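Local coordinates for 3-oxoacyl-[acyl-carrier-protein] synthase 2 (Rickettsia rickettsii, PDB 4JGA) that probably catalyses the condensation of malonyl-acyl carrier protein with a growing acyl chain, the elongation step of bacterial fatty acid synthesis, at residues Ala100-Ala105 against Ala258-Leu263; Ala241-Asp246 against Asn390-Met395; Ser128-Leu133 against Gly211-Val216. All coordinates share one frame; numbering follows the deposited sequence.

Contact 1 (Ala100-Ala105 against Ala258-Leu263); sequences AAATEA and AGVVVL
The flat groups that meet between Ala100-Ala105 and Ala258-Leu263 are backbone carbonyls, each with a methyl of the other segment over one face. Ala105 CB lies over the face of the Val260 carbonyl, 3.5 Å from Val260 O, and in return Val262 CG2 lies over the face of the Ala105 carbonyl, 3.5 Å from Ala105 O. No hydrogen bond joins the two segments, so the rest is hydrocarbon packing. Val260 makes most of the side-chain contacts. Its CG1 lies anti to the backbone N (chi1 177°), which leaves CG2 beside that N, and the two methyls meet successive residues of the helix. Val260 CG2 meets Ala101 CB at 3.8 Å, whereas Val260 CG1 presses on the backbone of the next residue, with Ala102 CA 3.7 Å away. Ala101 CB also touches Ala258 CB at 3.8 Å, methyl against methyl. The axes of Ala100-Ala105 and Ala258-Leu263 pass 6.9 Å apart, consistent with the three small alanines on the touching side, and run in roughly the same direction, with a signed crossing angle of -30°. Outside the contact, Glu104 ties the same helix to the backbone N atoms of Leu25 and Val33, and Thr103 OG1 is bonded to Lys171 NZ. The strand has helices on both its faces, since Val261 and Leu263 pack on helix 187-200. Helix 93-109 stacked on strand 257-265, with a second helix beneath, is the alternation of helical layers and sheet typical of the thiolase fold to which the beta-ketoacyl synthases belong.

Contact 2 (Ala241-Asp246 against Asn390-Met395); sequences ASRPWD and NLDTPM
Charge pairing joins Arg243, Asp246 and Asp392 in one network. A bend at chi3 (-47°) turns the Arg243 guanidinium to both carboxylates. Arg243 NH2 reaches Asp392 OD2 at 2.9 Å on the anti side, 31° out of the carboxylate plane, while Arg243 NE, within its own segment, holds Asp246 OD2 at 3.0 Å in the guanidinium plane but from above the carboxylate. Bridging the two probably eases their mutual repulsion. One guanidinium face carries Asn390 O, 3.2 Å above the plane, without a hydrogen bond; NH1 binds Lys240 O and a water shared with Asn390 OD1 and Asp392 OD2.

Hydrogen bonds to backbone groups come next. The Asp246 carboxylate takes Thr393 N on OD1 at 2.6 Å, nearly end-on, with a weaker bond from Asp392 N. Asn390 ND2 gives an almost straight bond (175°) to Ser242 O, and Met395 N binds Trp245 O at 2.8 Å.

Apolar contacts are fewer. Leu391 CD1 packs near Trp245 CB, and Met395 SD lies at the ring edge, 4.0 Å from Trp245 CD1, as a Met-aromatic contact.

Arg243 to Asp246 form a type II beta turn and Leu391 centres an inverse gamma turn; a single Asp246-Pro394 beta bridge helps join two loops, one from the N-terminal family region and one around the end of the C-terminal one.

Contact 3 (Ser128-Leu133 against Gly211-Val216); sequences SGIGGL and GAEAPV. With EDO (1,2-ethanediol), chain D.
Glu213 OE2 is gripped by two backbone N-H groups and a water. Ile130 N meets the syn lone pair of Glu213 OE2 at 2.8 Å, Gly131 N approaches the same Glu213 OE2 on the syn side from 27° out of the carboxylate plane at 3.2 Å, and the water donates to Glu213 OE2 at 2.6 Å. The other oxygen, Glu213 OE1, accepts from Gly129 N at 2.8 Å and from Gly366 N outside the contact. Three successive N-H groups thus face one buried carboxylate, which probably stabilises its negative charge. A bend at chi2 (86°) swings the carboxylate of Glu213 up under the loop.

This loop joins strand 122-127 to helix 133-146, with Gly132 as the N-cap residue, and Glu213 ends the adjacent strand 206-213, so a side chain carries the link between parallel neighbours on past the last strand pairing. Ser128 takes part as an ST motif: the Gly131 N-H, shared with Glu213 OE2, reaches Ser128 OG at 2.9 Å, and Ser128 OG donates to Ala212 O at 2.7 Å in the carbonyl plane. The water that grips OE2 also bridges Gly131 O and Ala214 N.

Apolar packing is lighter, with Ile130 CD1 lying 4.4 Å from Pro215 CB. Ile130 also packs on Leu160 and Leu133 on Ile136, both of the second subunit, which places the loop at the dimer interface.

Overall arrangement
Contacts 1 and 3 are buried and share the large mixed sheet: strands 257-265 and 206-213 are neighbours in it, and the two contacts touch where Gly259 N lies 3.0 Å from Gly211 O, a probable hydrogen bond. Their chemistry nevertheless differs. Contact 1 is methyl packing of a helix on strand 257-265, whereas contact 3, at a strand end, satisfies a buried carboxylate with loop N-H groups. Contact 2 stands apart, about 16 Å from contact 1 and 13 Å from contact 3 between nearest atoms. Lying nearer the surface, it joins two irregular loops, from the N-terminal family region and from around the end of the C-terminal one, through a salt bridge, hydrogen bonds and waters.

Contact 1 (Ala100-Ala105 against Ala258-Leu263)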
loop_
_atom_site.group_PDB
_atom_site.type_symbol
_atom_site.label_atom_id
_atom_site.label_comp_id
_atom_site.label_asym_id
_atom_site.label_seq_id
_atom_site.Cartn_x
_atom_site.Cartn_y
_atom_site.Cartn_z
ATOM N N ALA A 100 -12.651 4.906 -13.008
ATOM C CA ALA A 100 -12.842 5.711 -14.196
ATOM C C ALA A 100 -11.516 5.897 -14.978
ATOM O O ALA A 100 -11.469 5.695 -16.195
ATOM C CB ALA A 100 -13.464 7.054 -13.826
ATOM N N ALA A 101 -10.447 6.272 -14.282
ATOM C CA ALA A 101 -9.163 6.452 -14.950
ATOM C C ALA A 101 -8.637 5.110 -15.541
ATOM O O ALA A 101 -8.097 5.070 -16.647
ATOM C CB ALA A 101 -8.148 7.075 -14.013
ATOM N N ALA A 102 -8.806 4.025 -14.817
ATOM C CA ALA A 102 -8.329 2.734 -15.272
ATOM C C ALA A 102 -9.134 2.258 -16.485
ATOM O O ALA A 102 -8.585 1.669 -17.391
ATOM C CB ALA A 102 -8.421 1.718 -14.168
ATOM N N THR A 103 -10.428 2.547 -16.483
ATOM C CA THR A 103 -11.291 2.165 -17.592
ATOM C C THR A 103 -10.823 2.892 -18.872
ATOM O O THR A 103 -10.617 2.248 -19.905
ATOM C CB THR A 103 -12.764 2.469 -17.296
ATOM O OG1 THR A 103 -13.203 1.642 -16.196
ATOM C CG2 THR A 103 -13.619 2.212 -18.539
ATOM N N GLU A 104 -10.581 4.192 -18.761
ATOM C CA GLU A 104 -10.029 4.936 -19.865
ATOM C C GLU A 104 -8.652 4.351 -20.340
ATOM O O GLU A 104 -8.430 4.143 -21.549
ATOM C CB GLU A 104 -9.891 6.421 -19.501
ATOM C CG GLU A 104 -9.393 7.247 -20.694
ATOM C CD GLU A 104 -9.134 8.711 -20.406
ATOM O OE1 GLU A 104 -9.154 9.145 -19.240
ATOM O OE2 GLU A 104 -8.851 9.442 -21.404
ATOM N N ALA A 105 -7.737 4.080 -19.396
ATOM C CA ALA A 105 -6.436 3.546 -19.745
ATOM C C ALA A 105 -6.533 2.187 -20.430
ATOM O O ALA A 105 -5.891 1.959 -21.447
ATOM C CB ALA A 105 -5.547 3.439 -18.527
ATOM N N ALA A 258 -7.612 10.962 -10.293
ATOM C CA ALA A 258 -6.851 9.766 -10.525
ATOM C C ALA A 258 -6.082 9.820 -11.838
ATOM O O ALA A 258 -6.456 10.525 -12.810
ATOM C CB ALA A 258 -7.768 8.539 -10.483
ATOM N N GLY A 259 -5.021 9.046 -11.864
ATOM C CA GLY A 259 -4.190 8.850 -13.034
ATOM C C GLY A 259 -3.755 7.395 -13.077
ATOM O O GLY A 259 -3.176 6.896 -12.137
ATOM N N VAL A 260 -4.096 6.716 -14.162
ATOM C CA VAL A 260 -3.795 5.311 -14.338
ATOM C C VAL A 260 -3.189 5.100 -15.697
ATOM O O VAL A 260 -3.612 5.721 -16.675
ATOM C CB VAL A 260 -5.052 4.446 -14.167
ATOM C CG1 VAL A 260 -4.715 2.991 -14.424
ATOM C CG2 VAL A 260 -5.588 4.601 -12.750
ATOM N N VAL A 261 -2.209 4.197 -15.764
ATOM C CA VAL A 261 -1.583 3.788 -17.034
ATOM C C VAL A 261 -1.600 2.275 -17.208
ATOM O O VAL A 261 -1.744 1.525 -16.240
ATOM C CB VAL A 261 -0.129 4.326 -17.163
ATOM C CG1 VAL A 261 -0.099 5.854 -17.081
ATOM C CG2 VAL A 261 0.794 3.747 -16.092
ATOM N N VAL A 262 -1.499 1.853 -18.457
ATOM C CA VAL A 262 -1.169 0.490 -18.808
ATOM C C VAL A 262 0.308 0.462 -19.206
ATOM O O VAL A 262 0.751 1.211 -20.085
ATOM C CB VAL A 262 -2.033 -0.051 -19.963
ATOM C CG1 VAL A 262 -1.740 -1.516 -20.238
ATOM C CG2 VAL A 262 -3.519 0.141 -19.629
ATOM N N LEU A 263 1.051 -0.388 -18.487
ATOM C CA LEU A 263 2.428 -0.731 -18.810
ATOM C C LEU A 263 2.470 -2.136 -19.371
ATOM O O LEU A 263 1.696 -3.010 -18.980
ATOM C CB LEU A 263 3.342 -0.649 -17.593
ATOM C CG LEU A 263 3.383 0.675 -16.820
ATOM C CD1 LEU A 263 4.451 0.546 -15.734
ATOM C CD2 LEU A 263 3.630 1.896 -17.718
#

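Contact 2 (Ala241-Asp246 against Asn390-Met395)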
loop_
_atom_site.group_PDB
_atom_site.type_symbol
_atom_site.label_atom_id
_atom_site.label_comp_id
_atom_site.label_asym_id
_atom_site.label_seq_id
_atom_site.Cartn_x
_atom_site.Cartn_y
_atom_site.Cartn_z
ATOM N N ALA A 241 -3.639 30.579 -5.870
ATOM C CA ALA A 241 -3.082 29.997 -4.633
ATOM C C ALA A 241 -1.853 29.153 -4.868
ATOM O O ALA A 241 -0.871 29.256 -4.117
ATOM C CB ALA A 241 -4.139 29.162 -3.906
ATOM N N SER A 242 -1.927 28.281 -5.865
ATOM C CA SER A 242 -0.877 27.290 -6.094
ATOM C C SER A 242 0.176 27.941 -7.016
ATOM O O SER A 242 -0.054 28.111 -8.219
ATOM C CB SER A 242 -1.461 26.028 -6.695
ATOM O OG SER A 242 -0.521 24.987 -6.760
ATOM N N ARG A 243 1.310 28.327 -6.419
ATOM C CA ARG A 243 2.318 29.164 -7.084
ATOM C C ARG A 243 3.747 28.677 -6.822
ATOM O O ARG A 243 4.558 29.363 -6.193
ATOM C CB ARG A 243 2.126 30.639 -6.702
ATOM C CG ARG A 243 1.995 30.933 -5.220
ATOM C CD ARG A 243 1.283 32.266 -4.979
ATOM N NE ARG A 243 1.808 33.346 -5.811
ATOM C CZ ARG A 243 1.166 33.996 -6.794
ATOM N NH1 ARG A 243 -0.094 33.738 -7.130
ATOM N NH2 ARG A 243 1.812 34.948 -7.465
ATOM N N PRO A 244 4.067 27.485 -7.350
ATOM C CA PRO A 244 5.364 26.877 -7.078
ATOM C C PRO A 244 6.530 27.783 -7.457
ATOM O O PRO A 244 6.529 28.398 -8.522
ATOM C CB PRO A 244 5.349 25.579 -7.907
ATOM C CG PRO A 244 3.885 25.319 -8.157
ATOM C CD PRO A 244 3.282 26.695 -8.306
ATOM N N TRP A 245 7.481 27.866 -6.534
ATOM C CA TRP A 245 8.693 28.686 -6.612
ATOM C C TRP A 245 8.457 30.201 -6.637
ATOM O O TRP A 245 9.413 30.967 -6.809
ATOM C CB TRP A 245 9.589 28.241 -7.765
ATOM C CG TRP A 245 9.848 26.788 -7.755
ATOM C CD1 TRP A 245 10.638 26.073 -6.860
ATOM C CD2 TRP A 245 9.329 25.830 -8.669
ATOM N NE1 TRP A 245 10.611 24.720 -7.182
ATOM C CE2 TRP A 245 9.829 24.549 -8.283
ATOM C CE3 TRP A 245 8.487 25.913 -9.778
ATOM C CZ2 TRP A 245 9.507 23.402 -8.967
ATOM C CZ3 TRP A 245 8.182 24.754 -10.458
ATOM C CH2 TRP A 245 8.694 23.528 -10.070
ATOM N N ASP A 246 7.194 30.631 -6.494
ATOM C CA ASP A 246 6.859 32.050 -6.436
ATOM C C ASP A 246 7.126 32.533 -5.009
ATOM O O ASP A 246 6.924 31.796 -4.035
ATOM C CB ASP A 246 5.404 32.311 -6.801
ATOM C CG ASP A 246 5.093 33.789 -6.905
ATOM O OD1 ASP A 246 5.360 34.368 -7.990
ATOM O OD2 ASP A 246 4.585 34.366 -5.893
ATOM N N ASN A 390 1.131 31.002 -12.201
ATOM C CA ASN A 390 1.318 31.873 -11.030
ATOM C C ASN A 390 2.769 32.240 -10.685
ATOM O O ASN A 390 3.014 32.877 -9.669
ATOM C CB ASN A 390 0.606 31.301 -9.789
ATOM C CG ASN A 390 -0.895 31.203 -9.986
ATOM O OD1 ASN A 390 -1.498 32.122 -10.525
ATOM N ND2 ASN A 390 -1.499 30.081 -9.595
ATOM N N LEU A 391 3.705 31.889 -11.556
ATOM C CA LEU A 391 5.104 32.182 -11.303
ATOM C C LEU A 391 5.395 33.608 -11.738
ATOM O O LEU A 391 6.014 33.869 -12.776
ATOM C CB LEU A 391 6.003 31.154 -11.985
ATOM C CG LEU A 391 7.500 31.223 -11.637
ATOM C CD1 LEU A 391 7.723 31.384 -10.138
ATOM C CD2 LEU A 391 8.215 29.988 -12.199
ATOM N N ASP A 392 4.922 34.539 -10.904
ATOM C CA ASP A 392 4.968 35.961 -11.190
ATOM C C ASP A 392 6.237 36.575 -10.659
ATOM O O ASP A 392 6.797 37.483 -11.276
ATOM C CB ASP A 392 3.780 36.660 -10.524
ATOM C CG ASP A 392 2.441 36.142 -11.012
ATOM O OD1 ASP A 392 2.320 35.885 -12.220
ATOM O OD2 ASP A 392 1.516 35.989 -10.193
ATOM N N THR A 393 6.687 36.094 -9.499
ATOM C CA THR A 393 7.859 36.638 -8.844
ATOM C C THR A 393 8.753 35.489 -8.378
ATOM O O THR A 393 8.714 35.080 -7.209
ATOM C CB THR A 393 7.446 37.549 -7.683
ATOM O OG1 THR A 393 6.313 38.322 -8.088
ATOM C CG2 THR A 393 8.601 38.492 -7.309
ATOM N N PRO A 394 9.592 34.979 -9.294
ATOM C CA PRO A 394 10.345 33.763 -8.964
ATOM C C PRO A 394 11.282 33.972 -7.772
ATOM O O PRO A 394 11.890 35.033 -7.631
ATOM C CB PRO A 394 11.146 33.467 -10.249
ATOM C CG PRO A 394 10.654 34.415 -11.301
ATOM C CD PRO A 394 9.992 35.566 -10.588
ATOM N N MET A 395 11.424 32.951 -6.930
ATOM C CA MET A 395 12.374 33.038 -5.823
ATOM C C MET A 395 13.788 33.269 -6.367
ATOM O O MET A 395 14.099 32.931 -7.511
ATOM C CB MET A 395 12.305 31.803 -4.899
ATOM C CG MET A 395 12.545 30.469 -5.585
ATOM S SD MET A 395 12.009 29.077 -4.578
ATOM C CE MET A 395 13.205 29.169 -3.243
HETATM O O HOH W 1 -0.860 34.817 -9.760
HETATM O O HOH W 2 4.589 37.060 -6.409
#

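Contact 3 (Ser128-Leu133 against Gly211-Val216)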
loop_
_atom_site.group_PDB
_atom_site.type_symbol
_atom_site.label_atom_id
_atom_site.label_comp_id
_atom_site.label_asym_id
_atom_site.label_seq_id
_atom_site.Cartn_x
_atom_site.Cartn_y
_atom_site.Cartn_z
ATOM N N SER A 128 -3.612 4.593 -3.261
ATOM C CA SER A 128 -4.093 5.864 -2.744
ATOM C C SER A 128 -3.232 6.220 -1.531
ATOM O O SER A 128 -2.667 5.343 -0.899
ATOM C CB SER A 128 -5.561 5.749 -2.340
ATOM O OG SER A 128 -6.091 7.022 -1.988
ATOM N N GLY A 129 -3.090 7.497 -1.229
ATOM C CA GLY A 129 -2.306 7.896 -0.055
ATOM C C GLY A 129 -3.090 7.718 1.227
ATOM O O GLY A 129 -2.574 7.209 2.239
ATOM N N ILE A 130 -4.343 8.171 1.182
ATOM C CA ILE A 130 -5.247 8.110 2.329
ATOM C C ILE A 130 -6.407 7.168 2.070
ATOM O O ILE A 130 -6.899 6.572 2.989
ATOM C CB ILE A 130 -5.807 9.489 2.694
ATOM C CG1 ILE A 130 -4.676 10.491 2.682
ATOM C CG2 ILE A 130 -6.448 9.462 4.092
ATOM C CD1 ILE A 130 -5.089 11.881 3.133
ATOM N N GLY A 131 -6.827 6.995 0.828
ATOM C CA GLY A 131 -7.883 6.029 0.556
ATOM C C GLY A 131 -9.283 6.542 0.926
ATOM O O GLY A 131 -9.665 7.664 0.563
ATOM N N GLY A 132 -10.039 5.716 1.661
ATOM C CA GLY A 132 -11.471 5.915 1.822
ATOM C C GLY A 132 -11.822 6.814 2.977
ATOM O O GLY A 132 -12.589 6.429 3.895
ATOM N N LEU A 133 -11.244 8.001 2.956
ATOM C CA LEU A 133 -11.335 8.943 4.066
ATOM C C LEU A 133 -12.760 9.389 4.333
ATOM O O LEU A 133 -13.221 9.339 5.477
ATOM C CB LEU A 133 -10.443 10.143 3.804
ATOM C CG LEU A 133 -10.463 11.188 4.909
ATOM C CD1 LEU A 133 -10.074 10.557 6.233
ATOM C CD2 LEU A 133 -9.581 12.366 4.559
ATOM N N GLY A 211 -2.620 5.804 -9.261
ATOM C CA GLY A 211 -3.120 6.302 -7.994
ATOM C C GLY A 211 -4.391 7.104 -8.144
ATOM O O GLY A 211 -4.701 7.671 -9.221
ATOM N N ALA A 212 -5.132 7.108 -7.044
ATOM C CA ALA A 212 -6.406 7.798 -6.955
ATOM C C ALA A 212 -6.583 8.355 -5.531
ATOM O O ALA A 212 -6.169 7.736 -4.549
ATOM C CB ALA A 212 -7.526 6.834 -7.292
ATOM N N GLU A 213 -7.242 9.500 -5.425
ATOM C CA GLU A 213 -7.417 10.191 -4.148
ATOM C C GLU A 213 -8.664 11.081 -4.159
ATOM O O GLU A 213 -8.960 11.738 -5.157
ATOM C CB GLU A 213 -6.192 11.040 -3.835
ATOM C CG GLU A 213 -6.030 11.338 -2.340
ATOM C CD GLU A 213 -5.298 10.256 -1.595
ATOM O OE1 GLU A 213 -4.137 9.941 -1.990
ATOM O OE2 GLU A 213 -5.873 9.741 -0.600
ATOM N N ALA A 214 -9.392 11.043 -3.046
ATOM C CA ALA A 214 -10.535 11.889 -2.776
ATOM C C ALA A 214 -10.420 12.386 -1.348
ATOM O O ALA A 214 -11.152 11.958 -0.467
ATOM C CB ALA A 214 -11.836 11.124 -2.982
ATOM N N PRO A 215 -9.473 13.299 -1.107
ATOM C CA PRO A 215 -9.135 13.635 0.254
ATOM C C PRO A 215 -9.800 14.914 0.761
ATOM O O PRO A 215 -9.586 15.294 1.921
ATOM C CB PRO A 215 -7.656 13.885 0.137
ATOM C CG PRO A 215 -7.547 14.626 -1.180
ATOM C CD PRO A 215 -8.607 14.008 -2.056
ATOM N N VAL A 216 -10.572 15.582 -0.090
ATOM C CA VAL A 216 -11.153 16.860 0.270
ATOM C C VAL A 216 -12.460 16.621 1.046
ATOM O O VAL A 216 -13.558 16.636 0.477
ATOM C CB VAL A 216 -11.381 17.768 -0.960
ATOM C CG1 VAL A 216 -11.838 19.157 -0.531
ATOM C CG2 VAL A 216 -10.093 17.856 -1.784
HETATM C C1 EDO D . -6.476 3.337 4.915
HETATM O O1 EDO D . -7.668 2.553 5.175
HETATM C C2 EDO D . -6.833 4.758 5.215
HETATM O O2 EDO D . -5.710 5.604 5.303
HETATM O O HOH W 3 -8.487 9.693 -0.743
#